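Local coordinates for ribonuclease VapC2 (Rickettsia felis, PDB 3ZVK), which is the magnesium-dependent toxin of a type II toxin-antitoxin pair, cutting single-stranded RNA and inhibiting growth when expressed in E. coli or yeast, at residues A[1-5]-A[31-37]; A[112-118]-A[128-134]; A[71-77]-A[104-109]. The protein carries 1 engineered substitution. All blocks are in the same frame, centred on the assembly; numbering follows the deposited sequence.

How the contacts relate
Contacts 1 and 2 lie within one parallel sheet. Contact 1 joins two inner strands, 2-5 and 33-37, at its centre. Contact 2 joins 112-115 to the outermost strand 128-131, and its far end is exposed at the surface. The two meet where M4 of contact 1 is hydrogen-bonded to T112 and V114 of contact 2. Backbone hydrogen bonds dominate both. Contact 3 has a different chemistry. It sets the end of edge strand 69-71 and the turn after it against helix 97-109. No strand pairing crosses it; a histidine ring and a salt bridge tie the segments. It meets contact 1 where I36 is hydrogen-bonded to I71, and contact 2 where A106 packs on L113.

Contact 1. Residues A[1-5]-A[31-37]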
loop_
_atom_site.group_PDB
_atom_site.type_symbol
_atom_site.label_atom_id
_atom_site.label_comp_id
_atom_site.label_asym_id
_atom_site.label_seq_id
_atom_site.Cartn_x
_atom_site.Cartn_y
_atom_site.Cartn_z
ATOM N N MET A 1 -4.515 19.195 -26.944
ATOM C CA MET A 1 -5.510 18.288 -26.391
ATOM C C MET A 1 -5.066 16.836 -26.475
ATOM O O MET A 1 -3.941 16.574 -26.882
ATOM C CB MET A 1 -6.883 18.519 -27.048
ATOM C CG MET A 1 -7.056 17.869 -28.407
ATOM S SD MET A 1 -8.766 17.422 -28.836
ATOM C CE MET A 1 -9.389 16.794 -27.326
ATOM N N ILE A 2 -5.933 15.893 -26.077
ATOM C CA ILE A 2 -5.650 14.451 -26.130
ATOM C C ILE A 2 -6.266 13.843 -27.390
ATOM O O ILE A 2 -7.446 14.030 -27.665
ATOM C CB ILE A 2 -6.115 13.698 -24.839
ATOM C CG1 ILE A 2 -5.485 14.314 -23.565
ATOM C CG2 ILE A 2 -5.823 12.190 -24.915
ATOM C CD1 ILE A 2 -6.061 13.833 -22.232
ATOM N N TYR A 3 -5.458 13.099 -28.148
ATOM C CA TYR A 3 -5.918 12.350 -29.302
ATOM C C TYR A 3 -5.744 10.882 -28.938
ATOM O O TYR A 3 -4.619 10.442 -28.723
ATOM C CB TYR A 3 -5.095 12.688 -30.547
ATOM C CG TYR A 3 -5.541 13.963 -31.224
ATOM C CD1 TYR A 3 -5.103 15.205 -30.773
ATOM C CD2 TYR A 3 -6.427 13.931 -32.312
ATOM C CE1 TYR A 3 -5.518 16.385 -31.391
ATOM C CE2 TYR A 3 -6.839 15.103 -32.940
ATOM C CZ TYR A 3 -6.369 16.333 -32.483
ATOM O OH TYR A 3 -6.745 17.525 -33.080
ATOM N N MET A 4 -6.841 10.139 -28.814
ATOM C CA MET A 4 -6.787 8.709 -28.502
ATOM C C MET A 4 -7.008 7.939 -29.796
ATOM O O MET A 4 -7.961 8.237 -30.536
ATOM C CB MET A 4 -7.829 8.329 -27.440
ATOM C CG MET A 4 -7.617 9.041 -26.134
ATOM S SD MET A 4 -8.607 8.460 -24.756
ATOM C CE MET A 4 -7.640 7.057 -24.259
ATOM N N LEU A 5 -6.107 7.000 -30.120
ATOM C CA LEU A 5 -6.267 6.214 -31.362
ATOM C C LEU A 5 -7.070 4.960 -31.095
ATOM O O LEU A 5 -6.894 4.305 -30.054
ATOM C CB LEU A 5 -4.909 5.825 -31.999
ATOM C CG LEU A 5 -3.831 6.883 -32.034
ATOM C CD1 LEU A 5 -2.482 6.257 -32.399
ATOM C CD2 LEU A 5 -4.220 8.020 -32.977
ATOM N N ASN A 31 1.943 19.707 -30.354
ATOM C CA ASN A 31 1.131 20.530 -29.450
ATOM C C ASN A 31 0.072 19.731 -28.662
ATOM O O ASN A 31 -0.630 20.300 -27.833
ATOM C CB ASN A 31 0.449 21.662 -30.256
ATOM C CG ASN A 31 1.397 22.508 -31.062
ATOM O OD1 ASN A 31 2.229 23.244 -30.519
ATOM N ND2 ASN A 31 1.305 22.431 -32.380
ATOM N N ASN A 32 -0.052 18.420 -28.926
ATOM C CA ASN A 32 -1.068 17.557 -28.311
ATOM C C ASN A 32 -0.473 16.275 -27.797
ATOM O O ASN A 32 0.671 15.972 -28.098
ATOM C CB ASN A 32 -2.196 17.246 -29.334
ATOM C CG ASN A 32 -2.715 18.457 -30.046
ATOM O OD1 ASN A 32 -3.488 19.241 -29.516
ATOM N ND2 ASN A 32 -2.224 18.684 -31.239
ATOM N N THR A 33 -1.254 15.512 -27.022
ATOM C CA THR A 33 -0.872 14.213 -26.474
ATOM C C THR A 33 -1.508 13.107 -27.293
ATOM O O THR A 33 -2.734 13.064 -27.447
ATOM C CB THR A 33 -1.315 14.100 -25.001
ATOM O OG1 THR A 33 -0.718 15.148 -24.231
ATOM C CG2 THR A 33 -0.963 12.757 -24.384
ATOM N N ILE A 34 -0.665 12.197 -27.806
ATOM C CA ILE A 34 -1.107 11.010 -28.523
ATOM C C ILE A 34 -1.178 9.880 -27.534
ATOM O O ILE A 34 -0.180 9.585 -26.856
ATOM C CB ILE A 34 -0.250 10.696 -29.763
ATOM C CG1 ILE A 34 -0.416 11.878 -30.800
ATOM C CG2 ILE A 34 -0.736 9.341 -30.389
ATOM C CD1 ILE A 34 0.659 12.000 -31.715
ATOM N N ALA A 35 -2.368 9.257 -27.427
ATOM C CA ALA A 35 -2.599 8.142 -26.496
ATOM C C ALA A 35 -3.434 6.997 -27.054
ATOM O O ALA A 35 -4.008 7.101 -28.139
ATOM C CB ALA A 35 -3.243 8.678 -25.227
ATOM N N ILE A 36 -3.482 5.885 -26.312
ATOM C CA ILE A 36 -4.353 4.721 -26.547
ATOM C C ILE A 36 -4.918 4.283 -25.226
ATOM O O ILE A 36 -4.269 4.408 -24.192
ATOM C CB ILE A 36 -3.794 3.504 -27.360
ATOM C CG1 ILE A 36 -2.601 2.810 -26.673
ATOM C CG2 ILE A 36 -3.563 3.836 -28.845
ATOM C CD1 ILE A 36 -2.389 1.364 -27.088
ATOM N N SER A 37 -6.124 3.777 -25.256
ATOM C CA SER A 37 -6.790 3.223 -24.094
ATOM C C SER A 37 -6.110 1.887 -23.814
ATOM O O SER A 37 -5.661 1.227 -24.743
ATOM C CB SER A 37 -8.256 2.952 -24.440
ATOM O OG SER A 37 -8.941 2.432 -23.316
HETATM O O HOH W 1 -7.727 4.682 -27.466
#
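Y3 sets the edge of its ring against the side-chain amide of N32, with Y3 CE1 3.7 Å from N32 CG. Ring and amide planes are 71° apart, so the two do not stack. The amide is held at both ends. OD1 of N32 takes the M1 backbone N at 2.8 Å on an in-plane lone pair, and ND2 is hydrogen-bonded to the carbonyl of L28. These two bonds fix the rotation of the amide.

Past N32 the backbones pair in parallel. Y3 N gives an almost straight bond to T33 O (2.8 Å), and L5 N reaches A35 O. In return, T33 N and A35 N are hydrogen-bonded to the carbonyls of M1 and Y3. On the Y3 side of the sheet, L5 CD1 meets I34 CG2 at 4.1 Å. On the other side, M4 bends at its last torsion (chi3 82°), which carries CE to 3.7 Å from S37 N. A water extends the ladder from L5 O to S37 N, where helix 38-50 begins. Helices 7-16 and 19-29 connect the strands. This is a beta-alpha-beta crossover at the centre of the PIN-domain sheet; strand 2-5 ends just before engineered G6, a predicted magnesium site in the natural protein.

Contact 2. Residues A[112-118]-A[128-134]; sequences TLVTNNI and ILENWDK
V114 presses its CG1 methyl onto one face of the W132 indole, 3.5 Å from CE2. This is a CH-pi contact, 15° off the normal of the five-membered ring. V114 CG1 lies anti to the backbone N (chi1 -171°), which brings this methyl over the ring. The indole is also held at its edge: NE1 gives a straight bond of 2.9 Å to E130 OE2, which lies in the ring plane and uses its anti lone pair. Tightly packed, V114 and W132 are buried here, with L25 and L28 of helix 19-29 also touching the indole; E130 is partly exposed.

The opposite side of the sheet is packed by leucines. L113 and L129 run side by side, with L113 CB 3.8 Å from L129 CD1. T115 CG2 meets L129 CD2 at 3.7 Å, while T115 OG1 is hydrogen-bonded to E120. Between the two layers, L113 N and T115 N are hydrogen-bonded to the carbonyls of I128 and E130, and T115 O receives W132 N at 2.8 Å.

The C-terminal end is looser. The exposed K134, bent at chi3 and chi4, crosses N116 at about a right angle without a hydrogen bond. N116 OD1 is hydrogen-bonded to Y21. I128, at the other end, is also exposed. The whole is a parallel strand pair at the edge of the PIN-domain sheet, with L113 close to the engineered G6.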
loop_
_atom_site.group_PDB
_atom_site.type_symbol
_atom_site.label_atom_id
_atom_site.label_comp_id
_atom_site.label_asym_id
_atom_site.label_seq_id
_atom_site.Cartn_x
_atom_site.Cartn_y
_atom_site.Cartn_z
ATOM N N THR A 112 -10.260 13.444 -28.655
ATOM C CA THR A 112 -10.666 13.213 -30.033
ATOM C C THR A 112 -10.322 11.751 -30.309
ATOM O O THR A 112 -9.162 11.323 -30.109
ATOM C CB THR A 112 -9.928 14.131 -30.993
ATOM O OG1 THR A 112 -10.275 15.490 -30.720
ATOM C CG2 THR A 112 -10.240 13.819 -32.437
ATOM N N LEU A 113 -11.334 10.974 -30.737
ATOM C CA LEU A 113 -11.110 9.572 -31.060
ATOM C C LEU A 113 -10.801 9.455 -32.536
ATOM O O LEU A 113 -11.575 9.919 -33.377
ATOM C CB LEU A 113 -12.303 8.695 -30.654
ATOM C CG LEU A 113 -12.164 7.176 -30.842
ATOM C CD1 LEU A 113 -10.993 6.586 -30.054
ATOM C CD2 LEU A 113 -13.413 6.515 -30.402
ATOM N N VAL A 114 -9.663 8.843 -32.843
ATOM C CA VAL A 114 -9.163 8.694 -34.195
ATOM C C VAL A 114 -9.576 7.372 -34.798
ATOM O O VAL A 114 -9.293 6.315 -34.244
ATOM C CB VAL A 114 -7.656 8.961 -34.308
ATOM C CG1 VAL A 114 -7.221 8.998 -35.768
ATOM C CG2 VAL A 114 -7.252 10.252 -33.581
ATOM N N THR A 115 -10.241 7.457 -35.959
ATOM C CA THR A 115 -10.794 6.337 -36.681
ATOM C C THR A 115 -10.273 6.192 -38.115
ATOM O O THR A 115 -9.657 7.112 -38.631
ATOM C CB THR A 115 -12.319 6.304 -36.512
ATOM O OG1 THR A 115 -12.782 5.016 -36.928
ATOM C CG2 THR A 115 -13.027 7.431 -37.263
ATOM N N ASN A 116 -10.526 5.007 -38.720
ATOM C CA ASN A 116 -10.152 4.463 -40.046
ATOM C C ASN A 116 -11.363 4.415 -41.024
ATOM O O ASN A 116 -11.171 4.272 -42.235
ATOM C CB ASN A 116 -9.739 2.961 -39.824
ATOM C CG ASN A 116 -8.355 2.596 -40.277
ATOM O OD1 ASN A 116 -7.406 3.343 -40.126
ATOM N ND2 ASN A 116 -8.180 1.397 -40.755
ATOM N N ASN A 117 -12.598 4.383 -40.469
ATOM C CA ASN A 117 -13.862 4.222 -41.188
ATOM C C ASN A 117 -15.085 4.685 -40.379
ATOM O O ASN A 117 -15.014 4.880 -39.160
ATOM C CB ASN A 117 -14.059 2.741 -41.623
ATOM C CG ASN A 117 -13.758 1.708 -40.557
ATOM O OD1 ASN A 117 -14.330 1.713 -39.459
ATOM N ND2 ASN A 117 -12.846 0.794 -40.865
ATOM N N ILE A 118 -16.224 4.811 -41.080
ATOM C CA ILE A 118 -17.517 5.231 -40.526
ATOM C C ILE A 118 -18.222 4.126 -39.711
ATOM O O ILE A 118 -19.060 4.431 -38.853
ATOM C CB ILE A 118 -18.431 5.867 -41.614
ATOM C CG1 ILE A 118 -18.646 4.915 -42.826
ATOM C CG2 ILE A 118 -17.867 7.220 -42.054
ATOM C CD1 ILE A 118 -20.018 5.069 -43.558
ATOM N N ILE A 128 -16.178 13.247 -29.941
ATOM C CA ILE A 128 -15.398 13.972 -30.948
ATOM C C ILE A 128 -14.576 12.912 -31.724
ATOM O O ILE A 128 -13.861 12.097 -31.127
ATOM C CB ILE A 128 -14.495 15.100 -30.378
ATOM C CG1 ILE A 128 -15.145 15.845 -29.167
ATOM C CG2 ILE A 128 -14.078 16.060 -31.510
ATOM C CD1 ILE A 128 -14.119 16.363 -28.038
ATOM N N LEU A 129 -14.734 12.908 -33.049
ATOM C CA LEU A 129 -14.093 11.955 -33.959
ATOM C C LEU A 129 -13.278 12.653 -35.024
ATOM O O LEU A 129 -13.569 13.795 -35.389
ATOM C CB LEU A 129 -15.157 11.083 -34.653
ATOM C CG LEU A 129 -14.951 9.545 -34.740
ATOM C CD1 LEU A 129 -15.019 8.851 -33.372
ATOM C CD2 LEU A 129 -16.008 8.930 -35.636
ATOM N N GLU A 130 -12.266 11.939 -35.529
ATOM C CA GLU A 130 -11.391 12.384 -36.599
ATOM C C GLU A 130 -11.044 11.127 -37.385
ATOM O O GLU A 130 -10.588 10.140 -36.822
ATOM C CB GLU A 130 -10.139 13.117 -36.080
ATOM C CG GLU A 130 -9.413 13.880 -37.164
ATOM C CD GLU A 130 -8.297 14.781 -36.681
ATOM O OE1 GLU A 130 -8.570 15.904 -36.192
ATOM O OE2 GLU A 130 -7.132 14.403 -36.916
ATOM N N ASN A 131 -11.366 11.137 -38.667
ATOM C CA ASN A 131 -11.160 10.026 -39.579
ATOM C C ASN A 131 -9.904 10.235 -40.417
ATOM O O ASN A 131 -9.786 11.263 -41.107
ATOM C CB ASN A 131 -12.395 9.866 -40.493
ATOM C CG ASN A 131 -12.483 8.549 -41.229
ATOM O OD1 ASN A 131 -11.624 8.193 -42.049
ATOM N ND2 ASN A 131 -13.583 7.840 -41.018
ATOM N N TRP A 132 -8.973 9.256 -40.364
ATOM C CA TRP A 132 -7.780 9.277 -41.190
ATOM C C TRP A 132 -8.013 8.241 -42.273
ATOM O O TRP A 132 -8.089 7.059 -41.988
ATOM C CB TRP A 132 -6.501 9.028 -40.385
ATOM C CG TRP A 132 -6.146 10.060 -39.347
ATOM C CD1 TRP A 132 -6.788 11.235 -39.094
ATOM C CD2 TRP A 132 -5.083 9.971 -38.387
ATOM N NE1 TRP A 132 -6.193 11.885 -38.040
ATOM C CE2 TRP A 132 -5.135 11.137 -37.594
ATOM C CE3 TRP A 132 -4.121 8.988 -38.087
ATOM C CZ2 TRP A 132 -4.253 11.360 -36.537
ATOM C CZ3 TRP A 132 -3.207 9.237 -37.072
ATOM C CH2 TRP A 132 -3.300 10.393 -36.287
ATOM N N ASP A 133 -8.238 8.679 -43.500
ATOM C CA ASP A 133 -8.523 7.761 -44.597
ATOM C C ASP A 133 -7.326 6.861 -44.895
ATOM O O ASP A 133 -6.187 7.317 -44.841
ATOM C CB ASP A 133 -8.974 8.542 -45.847
ATOM C CG ASP A 133 -10.228 9.390 -45.651
ATOM O OD1 ASP A 133 -10.279 10.170 -44.670
ATOM O OD2 ASP A 133 -11.138 9.307 -46.504
ATOM N N LYS A 134 -7.591 5.570 -45.155
ATOM C CA LYS A 134 -6.566 4.560 -45.478
ATOM C C LYS A 134 -5.959 4.841 -46.867
ATOM O O LYS A 134 -4.812 4.475 -47.130
ATOM C CB LYS A 134 -7.159 3.137 -45.443
ATOM C CG LYS A 134 -7.857 2.753 -44.131
ATOM C CD LYS A 134 -8.285 1.286 -44.131
ATOM C CE LYS A 134 -9.677 1.098 -43.595
ATOM N NZ LYS A 134 -10.642 0.776 -44.671
#

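Contact 3. Residues A[71-77]-A[104-109]; sequences IDFSAKC and SHAIAE
The imidazole of H105 and the ring of F73 form a T-shaped pair. The edge of F73 is directed toward the face of H105, with centroids 5.5 Å apart and planes at 83°. Oxygens lie around the histidine. I71 O sits at its edge, in plane, 3.2 Å from CE1. E109 OE2 is also in plane and takes a weak bond from NE2 at 3.4 Å. ND1 is hydrogen-bonded to the hydroxyl of S37. The ring is thus held mainly at ND1, and the weak bond at NE2 may add to the hold. C77 comes in obliquely, its SG 4.0 Å from the ring centroid. The CG of H105 lies roughly opposite the backbone N (chi1 -158°), which carries the ring toward 71-77.

E109 bends at chi2 (-62°), which turns its carboxylate back toward H105 and K76. K76 is extended beyond CG and meets it at about a right angle. NZ makes a salt bridge of 2.9 Å to OE1, coming from well above the carboxylate plane. OE1 thus takes the salt bridge, while OE2 has the weak bond from H105. I71 CG2 lies 3.5 Å from OE2 and packs beside this group. One residue before E109, A108 CB fits against C77, 3.7 Å from SG and 3.6 Å from CA.

Segment 71-77 leaves the end of strand 69-71 and turns into helix 75-90, whose Y80 and Y81 touch A108 and S104. The outer side of the turn faces a second VapC2 subunit, where F73 O is hydrogen-bonded to S38 of that subunit. Helix 97-109 thus lies between strand 2-5, through M4 on H105 and E109, and the start of helix 75-90.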
loop_
_atom_site.group_PDB
_atom_site.type_symbol
_atom_site.label_atom_id
_atom_site.label_comp_id
_atom_site.label_asym_id
_atom_site.label_seq_id
_atom_site.Cartn_x
_atom_site.Cartn_y
_atom_site.Cartn_z
ATOM N N ILE A 71 -3.325 4.880 -21.564
ATOM C CA ILE A 71 -4.207 5.379 -20.509
ATOM C C ILE A 71 -5.063 4.244 -19.988
ATOM O O ILE A 71 -5.752 3.594 -20.765
ATOM C CB ILE A 71 -5.052 6.618 -20.951
ATOM C CG1 ILE A 71 -4.152 7.761 -21.510
ATOM C CG2 ILE A 71 -5.952 7.124 -19.791
ATOM C CD1 ILE A 71 -4.903 8.961 -22.077
ATOM N N ASP A 72 -5.013 4.008 -18.673
ATOM C CA ASP A 72 -5.786 2.967 -17.999
ATOM C C ASP A 72 -7.290 3.272 -18.022
ATOM O O ASP A 72 -7.682 4.440 -17.894
ATOM C CB ASP A 72 -5.290 2.790 -16.550
ATOM C CG ASP A 72 -3.849 2.275 -16.441
ATOM O OD1 ASP A 72 -3.300 1.755 -17.477
ATOM O OD2 ASP A 72 -3.252 2.405 -15.329
ATOM N N PHE A 73 -8.126 2.232 -18.232
ATOM C CA PHE A 73 -9.577 2.425 -18.232
ATOM C C PHE A 73 -9.967 2.573 -16.755
ATOM O O PHE A 73 -9.881 1.627 -15.977
ATOM C CB PHE A 73 -10.304 1.270 -18.927
ATOM C CG PHE A 73 -11.791 1.485 -19.012
ATOM C CD1 PHE A 73 -12.344 2.185 -20.071
ATOM C CD2 PHE A 73 -12.645 1.002 -18.012
ATOM C CE1 PHE A 73 -13.734 2.398 -20.146
ATOM C CE2 PHE A 73 -14.028 1.221 -18.077
ATOM C CZ PHE A 73 -14.566 1.930 -19.139
ATOM N N SER A 74 -10.301 3.792 -16.368
ATOM C CA SER A 74 -10.582 4.182 -14.984
ATOM C C SER A 74 -12.042 4.281 -14.608
ATOM O O SER A 74 -12.886 4.282 -15.470
ATOM C CB SER A 74 -9.887 5.505 -14.682
ATOM O OG SER A 74 -10.277 6.448 -15.671
ATOM N N ALA A 75 -12.328 4.412 -13.319
ATOM C CA ALA A 75 -13.668 4.536 -12.762
ATOM C C ALA A 75 -14.456 5.720 -13.341
ATOM O O ALA A 75 -15.669 5.609 -13.490
ATOM C CB ALA A 75 -13.596 4.632 -11.248
ATOM N N LYS A 76 -13.778 6.821 -13.720
ATOM C CA LYS A 76 -14.446 7.979 -14.312
ATOM C C LYS A 76 -15.112 7.669 -15.654
ATOM O O LYS A 76 -16.131 8.286 -15.963
ATOM C CB LYS A 76 -13.544 9.226 -14.370
ATOM C CG LYS A 76 -12.365 9.156 -15.330
ATOM C CD LYS A 76 -11.942 10.538 -15.791
ATOM C CE LYS A 76 -10.638 10.487 -16.536
ATOM N NZ LYS A 76 -10.172 11.836 -16.926
ATOM N N CYS A 77 -14.597 6.663 -16.408
ATOM C CA CYS A 77 -15.145 6.245 -17.710
ATOM C C CYS A 77 -16.432 5.466 -17.604
ATOM O O CYS A 77 -17.221 5.470 -18.549
ATOM C CB CYS A 77 -14.119 5.457 -18.511
ATOM S SG CYS A 77 -12.473 6.186 -18.533
ATOM N N SER A 104 -16.290 5.346 -24.756
ATOM C CA SER A 104 -16.584 5.819 -23.387
ATOM C C SER A 104 -15.366 6.502 -22.791
ATOM O O SER A 104 -15.496 7.515 -22.115
ATOM C CB SER A 104 -16.936 4.640 -22.481
ATOM O OG SER A 104 -18.117 4.019 -22.950
ATOM N N HIS A 105 -14.190 5.891 -23.012
ATOM C CA HIS A 105 -12.879 6.318 -22.537
ATOM C C HIS A 105 -12.494 7.656 -23.158
ATOM O O HIS A 105 -12.094 8.543 -22.412
ATOM C CB HIS A 105 -11.810 5.233 -22.783
ATOM C CG HIS A 105 -10.611 5.364 -21.896
ATOM N ND1 HIS A 105 -9.611 4.423 -21.906
ATOM C CD2 HIS A 105 -10.282 6.333 -21.014
ATOM C CE1 HIS A 105 -8.720 4.829 -21.022
ATOM N NE2 HIS A 105 -9.091 5.963 -20.449
ATOM N N ALA A 106 -12.662 7.828 -24.497
ATOM C CA ALA A 106 -12.392 9.104 -25.170
ATOM C C ALA A 106 -13.345 10.185 -24.628
ATOM O O ALA A 106 -12.891 11.288 -24.328
ATOM C CB ALA A 106 -12.541 8.961 -26.681
ATOM N N ILE A 107 -14.641 9.853 -24.435
ATOM C CA ILE A 107 -15.632 10.779 -23.895
ATOM C C ILE A 107 -15.206 11.230 -22.495
ATOM O O ILE A 107 -15.168 12.432 -22.228
ATOM C CB ILE A 107 -17.091 10.204 -23.949
ATOM C CG1 ILE A 107 -17.601 10.045 -25.379
ATOM C CG2 ILE A 107 -18.076 11.096 -23.172
ATOM C CD1 ILE A 107 -18.765 9.053 -25.580
ATOM N N ALA A 108 -14.851 10.274 -21.620
ATOM C CA ALA A 108 -14.422 10.538 -20.244
ATOM C C ALA A 108 -13.142 11.371 -20.133
ATOM O O ALA A 108 -12.993 12.122 -19.162
ATOM C CB ALA A 108 -14.259 9.245 -19.495
ATOM N N GLU A 109 -12.225 11.246 -21.118
ATOM C CA GLU A 109 -10.970 12.009 -21.155
ATOM C C GLU A 109 -11.115 13.338 -21.935
ATOM O O GLU A 109 -10.180 14.138 -21.978
ATOM C CB GLU A 109 -9.834 11.151 -21.777
ATOM C CG GLU A 109 -9.432 9.895 -21.008
ATOM C CD GLU A 109 -8.863 10.013 -19.607
ATOM O OE1 GLU A 109 -8.519 11.139 -19.191
ATOM O OE2 GLU A 109 -8.741 8.967 -18.928
#